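Local coordinates for C-domain type II peptide synthetase (Streptomyces globisporus, PDB 4ZNM), which is a stand-alone condensation-domain protein of the nonribosomal peptide synthetase type, built on the fold of the CoA-dependent acyltransferase superfamily, at residues F247-E252 / G420-S425; S267-M272 / S369-V374. All coordinates share one frame; numbering follows the deposited sequence.

Interaction 1 (F247-E252 / G420-S425)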
ATOM      1  N   PHE A 247       8.823 -10.722   3.459  1.00 31.06           N
ATOM      2  CA  PHE A 247       8.749 -11.778   4.455  1.00 31.00           C
ATOM      3  C   PHE A 247       7.352 -12.371   4.473  1.00 31.64           C
ATOM      4  O   PHE A 247       6.418 -11.835   3.863  1.00 27.76           O
ATOM      5  CB  PHE A 247       9.129 -11.252   5.842  1.00 32.36           C
ATOM      6  CG  PHE A 247       8.185 -10.235   6.378  1.00 31.44           C
ATOM      7  CD1 PHE A 247       8.360  -8.904   6.084  1.00 28.41           C
ATOM      8  CD2 PHE A 247       7.124 -10.607   7.192  1.00 31.95           C
ATOM      9  CE1 PHE A 247       7.493  -7.937   6.585  1.00 31.97           C
ATOM     10  CE2 PHE A 247       6.258  -9.632   7.717  1.00 33.17           C
ATOM     11  CZ  PHE A 247       6.445  -8.305   7.400  1.00 31.25           C
ATOM     12  N   ALA A 248       7.228 -13.494   5.164  1.00 39.68           N
ATOM     13  CA  ALA A 248       5.962 -14.216   5.258  1.00 45.06           C
ATOM     14  C   ALA A 248       5.826 -14.734   6.664  1.00 45.21           C
ATOM     15  O   ALA A 248       6.806 -15.177   7.277  1.00 51.59           O
ATOM     16  CB  ALA A 248       5.912 -15.323   4.299  1.00 41.30           C
ATOM     17  N   VAL A 249       4.622 -14.652   7.201  1.00 34.51           N
ATOM     18  CA  VAL A 249       4.420 -15.198   8.512  1.00 42.90           C
ATOM     19  C   VAL A 249       4.077 -16.661   8.301  1.00 53.63           C
ATOM     20  O   VAL A 249       3.020 -17.000   7.765  1.00 38.98           O
ATOM     21  CB  VAL A 249       3.380 -14.425   9.289  1.00 38.94           C
ATOM     22  CG1 VAL A 249       3.283 -14.961  10.705  1.00 41.89           C
ATOM     23  CG2 VAL A 249       3.786 -12.994   9.343  1.00 36.00           C
ATOM     24  N   ARG A 250       5.051 -17.492   8.683  1.00 72.53           N
ATOM     25  CA  ARG A 250       4.982 -18.953   8.728  1.00 74.72           C
ATOM     26  C   ARG A 250       3.643 -19.512   9.222  1.00 69.57           C
ATOM     27  O   ARG A 250       3.068 -18.989  10.169  1.00 79.12           O
ATOM     28  CB  ARG A 250       6.110 -19.472   9.637  1.00 87.53           C
ATOM     29  CG  ARG A 250       7.504 -18.957   9.264  1.00 94.86           C
ATOM     30  CD  ARG A 250       8.601 -19.409  10.243  1.00 98.82           C
ATOM     31  NE  ARG A 250       8.550 -18.759  11.563  1.00 93.69           N
ATOM     32  CZ  ARG A 250       8.052 -19.305  12.677  1.00 86.17           C
ATOM     33  NH1 ARG A 250       7.515 -20.524  12.670  1.00 77.57           N
ATOM     34  NH2 ARG A 250       8.078 -18.614  13.815  1.00 94.54           N
ATOM     35  N   GLY A 251       3.180 -20.592   8.596  1.00 67.82           N
ATOM     36  CA  GLY A 251       1.927 -21.231   8.950  1.00 70.09           C
ATOM     37  C   GLY A 251       1.698 -21.374  10.444  1.00 55.79           C
ATOM     38  O   GLY A 251       0.709 -20.870  10.951  1.00 47.78           O
ATOM     39  N   GLU A 252       2.609 -22.043  11.146  1.00 48.44           N
ATOM     40  CA  GLU A 252       2.540 -22.165  12.611  1.00 54.76           C
ATOM     41  C   GLU A 252       2.310 -20.792  13.294  1.00 45.77           C
ATOM     42  O   GLU A 252       1.354 -20.611  14.051  1.00 45.26           O
ATOM     43  CB  GLU A 252       3.833 -22.826  13.134  1.00 71.20           C
ATOM     44  CG  GLU A 252       3.768 -23.387  14.567  1.00 84.02           C
ATOM     45  CD  GLU A 252       4.808 -24.487  14.841  1.00 96.11           C
ATOM     46  OE1 GLU A 252       4.415 -25.669  14.993  1.00101.74           O
ATOM     47  OE2 GLU A 252       6.013 -24.166  14.923  1.00 87.07           O
ATOM     48  N   GLY A 420      -5.726 -17.424   6.257  1.00 58.85           N
ATOM     49  CA  GLY A 420      -4.955 -17.431   7.475  1.00 60.23           C
ATOM     50  C   GLY A 420      -3.548 -16.894   7.293  1.00 62.46           C
ATOM     51  O   GLY A 420      -2.945 -16.447   8.255  1.00 64.29           O
ATOM     52  N   SER A 421      -3.021 -16.912   6.073  1.00 62.71           N
ATOM     53  CA  SER A 421      -1.611 -16.590   5.861  1.00 62.69           C
ATOM     54  C   SER A 421      -1.315 -15.094   5.671  1.00 46.25           C
ATOM     55  O   SER A 421      -2.190 -14.316   5.276  1.00 33.99           O
ATOM     56  CB  SER A 421      -1.091 -17.354   4.654  1.00 63.24           C
ATOM     57  OG  SER A 421       0.313 -17.469   4.748  1.00 63.81           O
HETATM   58  N   MSE A 422      -0.065 -14.710   5.925  1.00 36.60           N
HETATM   59  CA  MSE A 422       0.355 -13.323   5.802  1.00 41.74           C
HETATM   60  C   MSE A 422       1.643 -13.158   5.022  1.00 34.69           C
HETATM   61  O   MSE A 422       2.607 -13.903   5.197  1.00 32.23           O
HETATM   62  CB  MSE A 422       0.551 -12.673   7.171  1.00 63.28           C
HETATM   63  CG  MSE A 422      -0.731 -12.249   7.853  1.00 86.18           C
HETATM   64 SE   MSE A 422      -0.820 -12.871   9.708  0.87 82.97          SE
HETATM   65  CE  MSE A 422      -0.736 -14.742   9.299  1.00 94.10           C
ATOM     66  N   ALA A 423       1.650 -12.123   4.196  1.00 29.38           N
ATOM     67  CA  ALA A 423       2.811 -11.764   3.402  1.00 29.04           C
ATOM     68  C   ALA A 423       3.147 -10.305   3.681  1.00 30.70           C
ATOM     69  O   ALA A 423       2.268  -9.441   3.666  1.00 32.48           O
ATOM     70  CB  ALA A 423       2.547 -11.974   1.932  1.00 28.74           C
ATOM     71  N   GLY A 424       4.415 -10.029   3.936  1.00 31.46           N
ATOM     72  CA  GLY A 424       4.811  -8.683   4.302  1.00 25.20           C
ATOM     73  C   GLY A 424       5.958  -8.121   3.489  1.00 23.90           C
ATOM     74  O   GLY A 424       6.741  -8.865   2.882  1.00 24.18           O
ATOM     75  N   SER A 425       6.054  -6.796   3.529  1.00 23.76           N
ATOM     76  CA  SER A 425       7.169  -6.044   2.977  1.00 24.49           C
ATOM     77  C   SER A 425       7.609  -4.957   3.940  1.00 29.55           C
ATOM     78  O   SER A 425       6.782  -4.324   4.620  1.00 29.84           O
ATOM     79  CB  SER A 425       6.782  -5.411   1.652  1.00 30.19           C
ATOM     80  OG  SER A 425       6.725  -6.401   0.633  1.00 37.50           O
TER
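Phe247 and Gly424 face each other as a hydrogen-bonded pair of an antiparallel ladder, in which the sheet-edge strand 242-249 runs against strand 422-429 in what is, by the family fold, the C-terminal subdomain. Their backbone bonds are nearly straight: Gly424 N reaches Phe247 O at 2.7 Å (172°), and Phe247 N gives to Gly424 O at 2.8 Å. A third bond, Val249 N to Met422 O at 2.9 Å, is more bent. Between them lies the non-hydrogen-bonded pair Ala248 and Ala423, and Ala248 CA also makes a CA-H···O contact with Met422 O.

The apolar contacts gather on the face bearing Phe247, Val249 and Met422. Val249 CG2 lies 3.9 Å from Met422 CB, while the selenomethionine chain bends back so that its CE approaches Val249 CB. This face looks toward helix 268-284, where Met272 touches both residues.

The aromatic contact is a phenylalanine ring laid over a cross-strand glycine. CG of Phe247 stands between the backbone N and the carbonyl carbon (chi1 65°), which turns the ring over the backbone of Gly424, where no side chain is in its way; Gly424 CA makes a CH-pi contact 3.6 Å from the ring centroid, 17° off the normal.

Interaction 2 (S267-M272 / S369-V374)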
ATOM      1  N   SER A 267      -8.710  -7.888  15.628  1.00 32.55           N
ATOM      2  CA  SER A 267      -8.304  -8.332  14.292  1.00 32.12           C
ATOM      3  C   SER A 267      -6.827  -8.779  14.297  1.00 33.42           C
ATOM      4  O   SER A 267      -6.036  -8.331  15.155  1.00 29.91           O
ATOM      5  CB  SER A 267      -8.506  -7.224  13.277  1.00 31.01           C
ATOM      6  OG  SER A 267      -7.562  -6.204  13.531  1.00 31.40           O
ATOM      7  N   PRO A 268      -6.435  -9.634  13.338  1.00 34.36           N
ATOM      8  CA  PRO A 268      -5.014  -9.998  13.240  1.00 32.80           C
ATOM      9  C   PRO A 268      -4.126  -8.780  13.007  1.00 31.74           C
ATOM     10  O   PRO A 268      -2.962  -8.774  13.391  1.00 27.24           O
ATOM     11  CB  PRO A 268      -4.961 -10.953  12.046  1.00 31.70           C
ATOM     12  CG  PRO A 268      -6.365 -11.540  11.966  1.00 38.43           C
ATOM     13  CD  PRO A 268      -7.284 -10.434  12.423  1.00 44.35           C
ATOM     14  N   PHE A 269      -4.656  -7.746  12.380  1.00 35.35           N
ATOM     15  CA  PHE A 269      -3.842  -6.562  12.184  1.00 32.14           C
ATOM     16  C   PHE A 269      -3.542  -5.847  13.486  1.00 30.26           C
ATOM     17  O   PHE A 269      -2.433  -5.344  13.671  1.00 30.41           O
ATOM     18  CB  PHE A 269      -4.486  -5.558  11.250  1.00 40.44           C
ATOM     19  CG  PHE A 269      -3.628  -4.369  11.027  1.00 41.44           C
ATOM     20  CD1 PHE A 269      -2.429  -4.513  10.358  1.00 55.66           C
ATOM     21  CD2 PHE A 269      -3.967  -3.132  11.534  1.00 49.91           C
ATOM     22  CE1 PHE A 269      -1.610  -3.433  10.146  1.00 58.69           C
ATOM     23  CE2 PHE A 269      -3.139  -2.042  11.334  1.00 52.23           C
ATOM     24  CZ  PHE A 269      -1.965  -2.196  10.643  1.00 52.36           C
HETATM   25  N   MSE A 270      -4.537  -5.757  14.372  1.00 27.19           N
HETATM   26  CA  MSE A 270      -4.342  -5.103  15.661  1.00 24.55           C
HETATM   27  C   MSE A 270      -3.272  -5.819  16.446  1.00 25.35           C
HETATM   28  O   MSE A 270      -2.470  -5.177  17.097  1.00 25.18           O
HETATM   29  CB  MSE A 270      -5.610  -5.077  16.481  1.00 25.35           C
HETATM   30  CG  MSE A 270      -6.646  -4.112  16.020  1.00 52.89           C
HETATM   31 SE   MSE A 270      -8.335  -4.414  16.960  0.68 36.94          SE
HETATM   32  CE  MSE A 270      -9.295  -3.101  15.873  1.00 39.41           C
ATOM     33  N   THR A 271      -3.297  -7.153  16.430  1.00 26.67           N
ATOM     34  CA  THR A 271      -2.240  -7.959  17.065  1.00 25.88           C
ATOM     35  C   THR A 271      -0.846  -7.654  16.499  1.00 25.66           C
ATOM     36  O   THR A 271       0.115  -7.451  17.248  1.00 24.86           O
ATOM     37  CB  THR A 271      -2.523  -9.462  16.909  1.00 29.14           C
ATOM     38  OG1 THR A 271      -3.834  -9.757  17.419  1.00 28.55           O
ATOM     39  CG2 THR A 271      -1.490 -10.291  17.678  1.00 28.30           C
HETATM   40  N   MSE A 272      -0.714  -7.641  15.176  1.00 25.39           N
HETATM   41  CA  MSE A 272       0.585  -7.386  14.569  1.00 26.78           C
HETATM   42  C   MSE A 272       1.045  -5.923  14.813  1.00 22.98           C
HETATM   43  O   MSE A 272       2.235  -5.663  15.062  1.00 22.68           O
HETATM   44  CB  MSE A 272       0.531  -7.736  13.072  1.00 23.69           C
HETATM   45  CG  MSE A 272       0.406  -9.329  12.836  1.00 24.71           C
HETATM   46 SE   MSE A 272       0.401  -9.622  10.983  0.65 43.11          SE
HETATM   47  CE  MSE A 272       2.313  -9.417  10.664  1.00 43.36           C
ATOM     48  N   SER A 369       8.202   5.965  10.553  1.00 23.16           N
ATOM     49  CA  SER A 369       7.748   4.711  10.007  1.00 23.09           C
ATOM     50  C   SER A 369       6.234   4.621  10.061  1.00 22.22           C
ATOM     51  O   SER A 369       5.566   5.235  10.904  1.00 24.76           O
ATOM     52  CB  SER A 369       8.371   3.533  10.755  1.00 27.52           C
ATOM     53  OG  SER A 369       7.705   3.335  11.984  1.00 29.08           O
ATOM     54  N   VAL A 370       5.714   3.871   9.108  1.00 22.07           N
ATOM     55  CA  VAL A 370       4.300   3.594   8.974  1.00 21.77           C
ATOM     56  C   VAL A 370       4.092   2.074   9.035  1.00 21.60           C
ATOM     57  O   VAL A 370       4.858   1.314   8.450  1.00 23.42           O
ATOM     58  CB  VAL A 370       3.760   4.132   7.630  1.00 22.02           C
ATOM     59  CG1 VAL A 370       2.293   3.870   7.496  1.00 26.78           C
ATOM     60  CG2 VAL A 370       4.011   5.628   7.482  1.00 22.59           C
ATOM     61  N   PHE A 371       3.019   1.644   9.666  1.00 21.67           N
ATOM     62  CA  PHE A 371       2.707   0.223   9.761  1.00 22.62           C
ATOM     63  C   PHE A 371       1.289   0.027   9.247  1.00 21.46           C
ATOM     64  O   PHE A 371       0.344   0.466   9.878  1.00 23.10           O
ATOM     65  CB  PHE A 371       2.869  -0.253  11.197  1.00 21.67           C
ATOM     66  CG  PHE A 371       2.896  -1.767  11.362  1.00 22.54           C
ATOM     67  CD1 PHE A 371       1.729  -2.494  11.432  1.00 22.82           C
ATOM     68  CD2 PHE A 371       4.099  -2.435  11.483  1.00 24.11           C
ATOM     69  CE1 PHE A 371       1.759  -3.884  11.585  1.00 26.76           C
ATOM     70  CE2 PHE A 371       4.146  -3.821  11.642  1.00 23.84           C
ATOM     71  CZ  PHE A 371       2.967  -4.545  11.695  1.00 22.21           C
ATOM     72  N   GLN A 372       1.153  -0.598   8.078  1.00 22.48           N
ATOM     73  CA  GLN A 372      -0.145  -0.687   7.415  1.00 30.28           C
ATOM     74  C   GLN A 372      -0.554  -2.085   7.048  1.00 29.28           C
ATOM     75  O   GLN A 372       0.266  -2.913   6.707  1.00 29.68           O
ATOM     76  CB  GLN A 372      -0.171   0.160   6.128  1.00 30.89           C
ATOM     77  CG  GLN A 372       0.273  -0.485   4.846  1.00 45.33           C
ATOM     78  CD  GLN A 372      -0.079   0.362   3.633  1.00 54.96           C
ATOM     79  OE1 GLN A 372       0.800   0.822   2.927  1.00 62.75           O
ATOM     80  NE2 GLN A 372      -1.372   0.553   3.381  1.00 60.59           N
ATOM     81  N   ALA A 373      -1.858  -2.294   7.054  1.00 32.57           N
ATOM     82  CA  ALA A 373      -2.459  -3.458   6.437  1.00 30.59           C
ATOM     83  C   ALA A 373      -2.890  -3.057   5.037  1.00 27.85           C
ATOM     84  O   ALA A 373      -3.495  -2.027   4.833  1.00 27.77           O
ATOM     85  CB  ALA A 373      -3.658  -3.962   7.270  1.00 31.63           C
ATOM     86  N   VAL A 374      -2.560  -3.881   4.067  1.00 29.17           N
ATOM     87  CA  VAL A 374      -3.044  -3.702   2.719  1.00 30.54           C
ATOM     88  C   VAL A 374      -4.550  -3.864   2.705  1.00 30.40           C
ATOM     89  O   VAL A 374      -5.087  -4.839   3.225  1.00 28.24           O
ATOM     90  CB  VAL A 374      -2.389  -4.718   1.759  1.00 36.50           C
ATOM     91  CG1 VAL A 374      -2.967  -4.582   0.369  1.00 45.68           C
ATOM     92  CG2 VAL A 374      -0.915  -4.502   1.701  1.00 35.34           C
TER
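Phe269, near the start of helix 268-284, meets Ala373 of strand 366-373 through a CH-pi contact. The methyl CB of Ala373 sits over one ring face, 3.7 Å from the centroid but displaced toward the rim, with Phe269 CD1 its closest atom at 3.4 Å. The same ring lies against the strand backbone: Phe269 CE1 is 3.3 Å from Ala373 N, and Phe371 O lies at the ring edge, near its plane, 3.6 Å from Phe269 CZ.

Beside this contact the two phenylalanine rings meet obliquely, their planes at 35°, with Phe269 CE1 and Phe371 CE1 3.7 Å apart. Phe371 also reaches the helix backbone, its CZ lying 3.6 Å from Met272 O. Each ring reaches across to the other segment, its CG anti to the backbone nitrogen (chi1 -178° for Phe269, -166° for Phe371).

Further out, Tyr276 stacks on Phe371, Thr293 OG1 is hydrogen-bonded to Phe371 O, and Tyr445 OH is hydrogen-bonded to Met272 O. The helix start is fixed by its N-cap, Ser267, whose OG accepts from Met270 N at 3.2 Å. The axes of the short segments 268-272 and 369-373 run nearly antiparallel, 9.4 Å apart at their closest, an example of helix-on-sheet packing in the alpha/beta architecture of condensation domains.

In the fold
Both interactions belong to one layered unit, with the strands of both in the same mixed sheet and helix 268-284 packed against it. Interaction 1 is cohesion within the sheet, carried chiefly by backbone bonds at its edge, with one ring laid over a glycine; it mixes buried and exposed residues. Interaction 2 joins helix to sheet through rings and a methyl group, without hydrogen bonds between its segments, its touching residues buried or partly exposed. Strand 410-416 lies between strand 366-373 of interaction 2 and strand 422-429 of interaction 1. Met272 bridges the two: its SE lies 3.7 Å from Met422 SE, and its CE packs on Val249 CG2. In sequence, interaction 2 nests inside interaction 1.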